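Local coordinates for probable tRNA pseudouridine synthase D (Methanosarcina mazei, PDB 1Z2Z), which probably converts the uridine at position 13 of transfer RNAs to pseudouridine, as a member of the TruD family of pseudouridine synthases, at residues H271-Y276 with E369-E374; R70-S75 with E106-K111. All coordinates share one frame; numbering follows the deposited sequence.

Contact 1 (H271-Y276 with E369-E374)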
ATOM      1  N   HIS A 271      -4.135 -11.204   7.230  1.00 46.06           N
ATOM      2  CA  HIS A 271      -3.174 -10.775   6.211  1.00 45.60           C
ATOM      3  C   HIS A 271      -2.369  -9.580   6.727  1.00 46.36           C
ATOM      4  O   HIS A 271      -1.199  -9.386   6.369  1.00 46.52           O
ATOM      5  CB  HIS A 271      -3.905 -10.411   4.912  1.00 43.41           C
ATOM      6  CG  HIS A 271      -3.011  -9.875   3.837  1.00 42.32           C
ATOM      7  ND1 HIS A 271      -2.469  -8.608   3.878  1.00 43.44           N
ATOM      8  CD2 HIS A 271      -2.581 -10.425   2.675  1.00 42.93           C
ATOM      9  CE1 HIS A 271      -1.750  -8.400   2.791  1.00 43.28           C
ATOM     10  NE2 HIS A 271      -1.801  -9.488   2.043  1.00 41.76           N
ATOM     11  N   GLY A 272      -3.006  -8.776   7.569  1.00 46.44           N
ATOM     12  CA  GLY A 272      -2.314  -7.638   8.138  1.00 46.40           C
ATOM     13  C   GLY A 272      -1.201  -8.172   9.019  1.00 46.41           C
ATOM     14  O   GLY A 272      -0.024  -7.936   8.738  1.00 46.87           O
ATOM     15  N   TYR A 273      -1.576  -8.914  10.068  1.00 45.70           N
ATOM     16  CA  TYR A 273      -0.619  -9.496  11.013  1.00 44.20           C
ATOM     17  C   TYR A 273       0.520 -10.171  10.295  1.00 43.39           C
ATOM     18  O   TYR A 273       1.622 -10.283  10.829  1.00 42.65           O
ATOM     19  CB  TYR A 273      -1.300 -10.518  11.921  1.00 46.37           C
ATOM     20  CG  TYR A 273      -0.383 -11.085  12.986  1.00 50.02           C
ATOM     21  CD1 TYR A 273       0.330 -10.241  13.840  1.00 51.16           C
ATOM     22  CD2 TYR A 273      -0.256 -12.463  13.168  1.00 51.11           C
ATOM     23  CE1 TYR A 273       1.143 -10.754  14.851  1.00 51.89           C
ATOM     24  CE2 TYR A 273       0.553 -12.987  14.176  1.00 52.75           C
ATOM     25  CZ  TYR A 273       1.247 -12.128  15.015  1.00 53.80           C
ATOM     26  OH  TYR A 273       2.048 -12.646  16.016  1.00 55.20           O
ATOM     27  N   GLN A 274       0.240 -10.640   9.084  1.00 43.15           N
ATOM     28  CA  GLN A 274       1.249 -11.290   8.266  1.00 43.54           C
ATOM     29  C   GLN A 274       2.163 -10.239   7.689  1.00 43.30           C
ATOM     30  O   GLN A 274       3.390 -10.387   7.678  1.00 43.30           O
ATOM     31  CB  GLN A 274       0.602 -12.065   7.126  1.00 45.22           C
ATOM     32  CG  GLN A 274       0.120 -13.425   7.544  1.00 48.13           C
ATOM     33  CD  GLN A 274      -0.475 -14.197   6.402  1.00 49.50           C
ATOM     34  OE1 GLN A 274      -0.809 -15.367   6.556  1.00 53.17           O
ATOM     35  NE2 GLN A 274      -0.620 -13.551   5.248  1.00 49.51           N
ATOM     36  N   SER A 275       1.554  -9.171   7.190  1.00 42.47           N
ATOM     37  CA  SER A 275       2.324  -8.082   6.619  1.00 40.18           C
ATOM     38  C   SER A 275       3.211  -7.516   7.724  1.00 37.86           C
ATOM     39  O   SER A 275       4.348  -7.124   7.481  1.00 38.11           O
ATOM     40  CB  SER A 275       1.367  -7.030   6.058  1.00 40.20           C
ATOM     41  OG  SER A 275       0.593  -7.608   5.022  1.00 41.36           O
ATOM     42  N   TYR A 276       2.691  -7.504   8.944  1.00 34.44           N
ATOM     43  CA  TYR A 276       3.442  -7.010  10.080  1.00 33.65           C
ATOM     44  C   TYR A 276       4.729  -7.815  10.235  1.00 33.97           C
ATOM     45  O   TYR A 276       5.842  -7.274  10.190  1.00 32.99           O
ATOM     46  CB  TYR A 276       2.602  -7.154  11.334  1.00 32.70           C
ATOM     47  CG  TYR A 276       3.352  -6.895  12.606  1.00 34.07           C
ATOM     48  CD1 TYR A 276       3.778  -5.613  12.942  1.00 33.32           C
ATOM     49  CD2 TYR A 276       3.608  -7.932  13.500  1.00 35.56           C
ATOM     50  CE1 TYR A 276       4.436  -5.375  14.147  1.00 31.99           C
ATOM     51  CE2 TYR A 276       4.265  -7.702  14.701  1.00 32.94           C
ATOM     52  CZ  TYR A 276       4.673  -6.427  15.019  1.00 31.36           C
ATOM     53  OH  TYR A 276       5.313  -6.218  16.218  1.00 31.88           O
ATOM     54  N   GLU A 369       1.246 -23.243  13.578  1.00 79.92           N
ATOM     55  CA  GLU A 369       0.060 -24.046  13.875  1.00 79.89           C
ATOM     56  C   GLU A 369      -1.057 -23.133  14.361  1.00 79.76           C
ATOM     57  O   GLU A 369      -2.195 -23.564  14.552  1.00 80.08           O
ATOM     58  CB  GLU A 369       0.398 -25.064  14.965  1.00 80.26           C
ATOM     59  CG  GLU A 369       1.716 -25.788  14.717  1.00 81.16           C
ATOM     60  CD  GLU A 369       2.362 -26.299  15.993  1.00 82.02           C
ATOM     61  OE1 GLU A 369       2.571 -25.486  16.927  1.00 81.51           O
ATOM     62  OE2 GLU A 369       2.678 -27.511  16.056  1.00 81.80           O
ATOM     63  N   GLY A 370      -0.713 -21.866  14.562  1.00 79.62           N
ATOM     64  CA  GLY A 370      -1.679 -20.893  15.033  1.00 79.28           C
ATOM     65  C   GLY A 370      -2.446 -20.204  13.922  1.00 79.06           C
ATOM     66  O   GLY A 370      -3.521 -19.653  14.170  1.00 78.58           O
ATOM     67  N   PHE A 371      -1.902 -20.227  12.703  1.00 78.62           N
ATOM     68  CA  PHE A 371      -2.555 -19.595  11.557  1.00 78.14           C
ATOM     69  C   PHE A 371      -3.717 -20.410  11.019  1.00 77.89           C
ATOM     70  O   PHE A 371      -4.055 -20.327   9.836  1.00 77.37           O
ATOM     71  CB  PHE A 371      -1.564 -19.334  10.419  1.00 78.21           C
ATOM     72  CG  PHE A 371      -0.869 -18.005  10.515  1.00 78.43           C
ATOM     73  CD1 PHE A 371       0.363 -17.887  11.153  1.00 78.96           C
ATOM     74  CD2 PHE A 371      -1.451 -16.866   9.966  1.00 78.36           C
ATOM     75  CE1 PHE A 371       1.007 -16.652  11.251  1.00 78.69           C
ATOM     76  CE2 PHE A 371      -0.820 -15.629  10.059  1.00 79.04           C
ATOM     77  CZ  PHE A 371       0.417 -15.523  10.700  1.00 79.13           C
ATOM     78  N   ASN A 372      -4.325 -21.200  11.892  1.00 77.84           N
ATOM     79  CA  ASN A 372      -5.466 -22.010  11.515  1.00 78.16           C
ATOM     80  C   ASN A 372      -6.592 -21.743  12.496  1.00 77.63           C
ATOM     81  O   ASN A 372      -6.909 -22.565  13.350  1.00 78.56           O
ATOM     82  CB  ASN A 372      -5.094 -23.495  11.508  1.00 79.17           C
ATOM     83  CG  ASN A 372      -4.196 -23.864  10.339  1.00 79.62           C
ATOM     84  OD1 ASN A 372      -3.052 -23.416  10.252  1.00 79.86           O
ATOM     85  ND2 ASN A 372      -4.719 -24.679   9.427  1.00 78.75           N
ATOM     86  N   ILE A 373      -7.191 -20.570  12.370  1.00 76.77           N
ATOM     87  CA  ILE A 373      -8.280 -20.179  13.244  1.00 76.26           C
ATOM     88  C   ILE A 373      -9.324 -21.291  13.371  1.00 75.96           C
ATOM     89  O   ILE A 373      -9.969 -21.650  12.389  1.00 75.81           O
ATOM     90  CB  ILE A 373      -8.962 -18.901  12.711  1.00 75.57           C
ATOM     91  CG1 ILE A 373      -7.948 -17.754  12.642  1.00 75.59           C
ATOM     92  CG2 ILE A 373     -10.122 -18.516  13.611  1.00 75.21           C
ATOM     93  CD1 ILE A 373      -6.846 -17.942  11.618  1.00 74.19           C
ATOM     94  N   GLU A 374      -9.483 -21.838  14.576  1.00 76.31           N
ATOM     95  CA  GLU A 374     -10.465 -22.896  14.805  1.00 77.09           C
ATOM     96  C   GLU A 374     -11.878 -22.346  14.629  1.00 76.89           C
ATOM     97  O   GLU A 374     -12.659 -22.869  13.839  1.00 77.37           O
ATOM     98  CB  GLU A 374     -10.323 -23.488  16.218  1.00 77.75           C
ATOM     99  CG  GLU A 374      -9.008 -24.225  16.488  1.00 79.02           C
ATOM    100  CD  GLU A 374      -8.921 -24.786  17.904  1.00 79.26           C
ATOM    101  OE1 GLU A 374      -8.970 -24.001  18.872  1.00 80.72           O
ATOM    102  OE2 GLU A 374      -8.799 -26.017  18.054  1.00 79.79           O
TER
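F371 reaches from segment 369-374 to helix 263-287 and lays the far end of its ring against two consecutive helix residues, Y273 and Q274. All three are buried, and the contact between them is made through side chains, with the nearest CA atoms, those of Q274 and F371, 9.7 Å apart. A phenylalanine suits this place because its long, flat and wholly apolar side chain can bridge such a gap without bringing in a polar group.

Between the aromatic rings, CD2 of Y273 lies 4.0 Å from CZ of F371, and the two side chains meet at a slant. With CG of Y273 anti to the backbone N (chi1 -176°), the tyrosine ring leans out from the helix to the side where F371 arrives.

The second kind of contact sets a methylene against the ring. CG of Q274 approaches CE2 of F371 to 3.5 Å and touches CZ as well, these side chains also meeting obliquely. An alanine in place of Q274 would take away this methylene and is likely to leave a gap beside F371, with the ring less firmly held on that side.

Within the helix, the carbonyl O of H271 accepts from S275 N and S275 OG, which approach from opposite faces of its plane.

Y273 also touches K187 and V190 of helix 182-191, and Q274 touches L341. The arrangement is plain packing within the TRUD region, in which the aromatic side chain of F371 packs the segment after helix 352-363 against the long helix 263-287.

Contact 2 (R70-S75 with E106-K111); sequences RILQVS and EKIHLK
I108 opens the contact from the loop segment 106-111, its CD1 touching the side chains of two residues in the last part of helix 61-72. The methyl CG2 of I71 is 4.2 Å from I108 CD1, and L72 reaches the same methyl with its CD2 at 4.4 Å. The isoleucine can do this because its chain is extended, with CD1 anti to CA about the CB-CG1 bond (chi2 179°), which carries the methyl out from the loop backbone. Two residues on, L110 also points to the helix, and its CD1 meets CD1 of I71 at 4.2 Å. I71 thus spends its two branches on different partners, CG2 on I108 and CD1 on L110, a division that suits a beta-branched residue. L110 continues onto T67 and L68, while the carbonyl O of K111 accepts a hydrogen bond from W59 NE1, just ahead of that helix.

The contact joins helix 61-72 to the loop leading into strand 113-121. Its chemistry is aliphatic, chiefly methyl against methyl, at the protein surface: with no polar pairing between the two segments, their attraction rests on van der Waals contact and, probably, on the partial shielding of aliphatic carbon from water.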
ATOM      1  N   ARG A  70     -23.953  12.745 -14.003  1.00 18.86           N
ATOM      2  CA  ARG A  70     -25.120  13.611 -13.969  1.00 19.06           C
ATOM      3  C   ARG A  70     -25.302  14.356 -15.296  1.00 19.49           C
ATOM      4  O   ARG A  70     -26.413  14.532 -15.769  1.00 19.84           O
ATOM      5  CB  ARG A  70     -24.997  14.609 -12.829  1.00 21.39           C
ATOM      6  CG  ARG A  70     -25.436  14.088 -11.473  1.00 21.92           C
ATOM      7  CD  ARG A  70     -24.770  14.922 -10.381  1.00 24.66           C
ATOM      8  NE  ARG A  70     -25.294  14.658  -9.045  1.00 24.06           N
ATOM      9  CZ  ARG A  70     -24.712  15.068  -7.928  1.00 23.63           C
ATOM     10  NH1 ARG A  70     -23.577  15.761  -7.985  1.00 20.91           N
ATOM     11  NH2 ARG A  70     -25.273  14.786  -6.755  1.00 25.67           N
ATOM     12  N   ILE A  71     -24.194  14.758 -15.896  1.00 18.42           N
ATOM     13  CA  ILE A  71     -24.176  15.484 -17.154  1.00 19.02           C
ATOM     14  C   ILE A  71     -24.558  14.604 -18.338  1.00 22.59           C
ATOM     15  O   ILE A  71     -25.145  15.074 -19.328  1.00 26.01           O
ATOM     16  CB  ILE A  71     -22.758  16.048 -17.400  1.00 17.25           C
ATOM     17  CG1 ILE A  71     -22.428  17.030 -16.276  1.00 10.96           C
ATOM     18  CG2 ILE A  71     -22.647  16.647 -18.787  1.00 12.86           C
ATOM     19  CD1 ILE A  71     -21.046  17.535 -16.321  1.00 15.49           C
ATOM     20  N   LEU A  72     -24.188  13.331 -18.263  1.00 22.33           N
ATOM     21  CA  LEU A  72     -24.501  12.397 -19.336  1.00 21.79           C
ATOM     22  C   LEU A  72     -25.725  11.539 -18.978  1.00 22.39           C
ATOM     23  O   LEU A  72     -26.151  10.716 -19.779  1.00 23.34           O
ATOM     24  CB  LEU A  72     -23.290  11.496 -19.616  1.00 21.49           C
ATOM     25  CG  LEU A  72     -21.947  12.121 -19.988  1.00 18.75           C
ATOM     26  CD1 LEU A  72     -20.851  11.096 -19.743  1.00 19.55           C
ATOM     27  CD2 LEU A  72     -21.943  12.582 -21.434  1.00 15.03           C
ATOM     28  N   GLN A  73     -26.289  11.739 -17.788  1.00 22.48           N
ATOM     29  CA  GLN A  73     -27.458  10.976 -17.347  1.00 23.48           C
ATOM     30  C   GLN A  73     -27.296   9.482 -17.614  1.00 24.33           C
ATOM     31  O   GLN A  73     -28.018   8.909 -18.431  1.00 24.70           O
ATOM     32  CB  GLN A  73     -28.736  11.448 -18.047  1.00 23.57           C
ATOM     33  CG  GLN A  73     -29.092  12.895 -17.825  1.00 23.76           C
ATOM     34  CD  GLN A  73     -29.555  13.197 -16.430  1.00 23.17           C
ATOM     35  OE1 GLN A  73     -30.654  12.833 -16.042  1.00 25.88           O
ATOM     36  NE2 GLN A  73     -28.719  13.874 -15.665  1.00 23.93           N
ATOM     37  N   VAL A  74     -26.323   8.878 -16.941  1.00 24.39           N
ATOM     38  CA  VAL A  74     -26.030   7.458 -17.021  1.00 22.95           C
ATOM     39  C   VAL A  74     -25.626   7.080 -15.607  1.00 24.92           C
ATOM     40  O   VAL A  74     -25.335   7.956 -14.774  1.00 24.52           O
ATOM     41  CB  VAL A  74     -24.848   7.153 -17.946  1.00 23.14           C
ATOM     42  CG1 VAL A  74     -25.157   7.613 -19.340  1.00 21.42           C
ATOM     43  CG2 VAL A  74     -23.580   7.802 -17.411  1.00 20.25           C
ATOM     44  N   SER A  75     -25.604   5.786 -15.317  1.00 25.07           N
ATOM     45  CA  SER A  75     -25.227   5.353 -13.973  1.00 24.71           C
ATOM     46  C   SER A  75     -23.725   5.544 -13.773  1.00 24.08           C
ATOM     47  O   SER A  75     -22.963   5.633 -14.732  1.00 22.54           O
ATOM     48  CB  SER A  75     -25.603   3.890 -13.764  1.00 24.85           C
ATOM     49  OG  SER A  75     -24.698   3.038 -14.444  1.00 27.51           O
ATOM     50  N   GLU A 106     -16.486  16.975 -26.026  1.00 40.79           N
ATOM     51  CA  GLU A 106     -15.721  18.114 -26.487  1.00 41.38           C
ATOM     52  C   GLU A 106     -16.421  19.405 -26.049  1.00 39.63           C
ATOM     53  O   GLU A 106     -15.852  20.486 -26.147  1.00 39.14           O
ATOM     54  CB  GLU A 106     -15.596  18.056 -28.008  1.00 46.44           C
ATOM     55  CG  GLU A 106     -14.160  17.935 -28.508  1.00 51.49           C
ATOM     56  CD  GLU A 106     -13.316  19.168 -28.164  1.00 55.67           C
ATOM     57  OE1 GLU A 106     -12.211  19.319 -28.751  1.00 54.95           O
ATOM     58  OE2 GLU A 106     -13.759  19.983 -27.307  1.00 56.13           O
ATOM     59  N   LYS A 107     -17.645  19.261 -25.537  1.00 36.85           N
ATOM     60  CA  LYS A 107     -18.476  20.372 -25.085  1.00 35.48           C
ATOM     61  C   LYS A 107     -18.570  20.472 -23.557  1.00 35.00           C
ATOM     62  O   LYS A 107     -19.220  21.371 -23.015  1.00 33.51           O
ATOM     63  CB  LYS A 107     -19.880  20.230 -25.689  1.00 36.48           C
ATOM     64  CG  LYS A 107     -20.747  21.457 -25.525  1.00 41.37           C
ATOM     65  CD  LYS A 107     -21.980  21.468 -26.424  1.00 40.61           C
ATOM     66  CE  LYS A 107     -22.378  22.919 -26.723  1.00 39.58           C
ATOM     67  NZ  LYS A 107     -21.361  23.573 -27.600  1.00 37.55           N
ATOM     68  N   ILE A 108     -17.925  19.534 -22.868  1.00 35.32           N
ATOM     69  CA  ILE A 108     -17.900  19.504 -21.407  1.00 33.77           C
ATOM     70  C   ILE A 108     -16.641  20.237 -20.980  1.00 33.40           C
ATOM     71  O   ILE A 108     -15.528  19.869 -21.371  1.00 33.49           O
ATOM     72  CB  ILE A 108     -17.828  18.061 -20.873  1.00 33.33           C
ATOM     73  CG1 ILE A 108     -19.071  17.281 -21.296  1.00 34.27           C
ATOM     74  CG2 ILE A 108     -17.708  18.064 -19.368  1.00 33.12           C
ATOM     75  CD1 ILE A 108     -19.063  15.843 -20.838  1.00 33.47           C
ATOM     76  N   HIS A 109     -16.817  21.282 -20.186  1.00 34.06           N
ATOM     77  CA  HIS A 109     -15.691  22.077 -19.713  1.00 34.30           C
ATOM     78  C   HIS A 109     -15.838  22.274 -18.221  1.00 34.14           C
ATOM     79  O   HIS A 109     -16.473  23.228 -17.777  1.00 34.71           O
ATOM     80  CB  HIS A 109     -15.673  23.440 -20.412  1.00 32.89           C
ATOM     81  CG  HIS A 109     -15.594  23.344 -21.904  1.00 33.37           C
ATOM     82  ND1 HIS A 109     -14.438  22.983 -22.567  1.00 32.21           N
ATOM     83  CD2 HIS A 109     -16.540  23.505 -22.860  1.00 33.69           C
ATOM     84  CE1 HIS A 109     -14.678  22.926 -23.864  1.00 34.11           C
ATOM     85  NE2 HIS A 109     -15.945  23.238 -24.071  1.00 34.74           N
ATOM     86  N   LEU A 110     -15.273  21.353 -17.448  1.00 33.26           N
ATOM     87  CA  LEU A 110     -15.337  21.450 -16.003  1.00 30.80           C
ATOM     88  C   LEU A 110     -14.084  22.150 -15.501  1.00 30.07           C
ATOM     89  O   LEU A 110     -13.069  22.176 -16.188  1.00 29.08           O
ATOM     90  CB  LEU A 110     -15.471  20.063 -15.398  1.00 31.36           C
ATOM     91  CG  LEU A 110     -16.915  19.559 -15.492  1.00 32.11           C
ATOM     92  CD1 LEU A 110     -16.946  18.037 -15.405  1.00 29.21           C
ATOM     93  CD2 LEU A 110     -17.738  20.195 -14.374  1.00 29.92           C
ATOM     94  N   LYS A 111     -14.161  22.739 -14.315  1.00 29.69           N
ATOM     95  CA  LYS A 111     -13.021  23.450 -13.783  1.00 30.70           C
ATOM     96  C   LYS A 111     -11.961  22.499 -13.239  1.00 32.06           C
ATOM     97  O   LYS A 111     -12.233  21.675 -12.364  1.00 34.02           O
ATOM     98  CB  LYS A 111     -13.459  24.428 -12.690  1.00 30.66           C
ATOM     99  CG  LYS A 111     -12.382  25.441 -12.303  1.00 32.54           C
ATOM    100  CD  LYS A 111     -12.745  26.200 -11.035  1.00 34.86           C
ATOM    101  CE  LYS A 111     -11.607  27.104 -10.548  1.00 37.22           C
ATOM    102  NZ  LYS A 111     -10.435  26.382  -9.954  1.00 35.87           N
TER

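Overall arrangement
Contact 2 comes first along the chain and is complete before contact 1 begins. Their centres are 47 Å apart, on opposite sides of the chain's centre, and their nearest atoms are about 31 Å apart, so neither touches the other. Contact 2 is a surface contact between helix 61-72 and the loop before strand 113-121, a strand of the large mixed sheet. Contact 1 is buried, joining helix 263-287 to the loop between helix 352-363 and strand 389-391, within the TRUD region. Both lie away from the predicted nucleophile D86, and each ties a loop to a helix in its own part of the TruD fold.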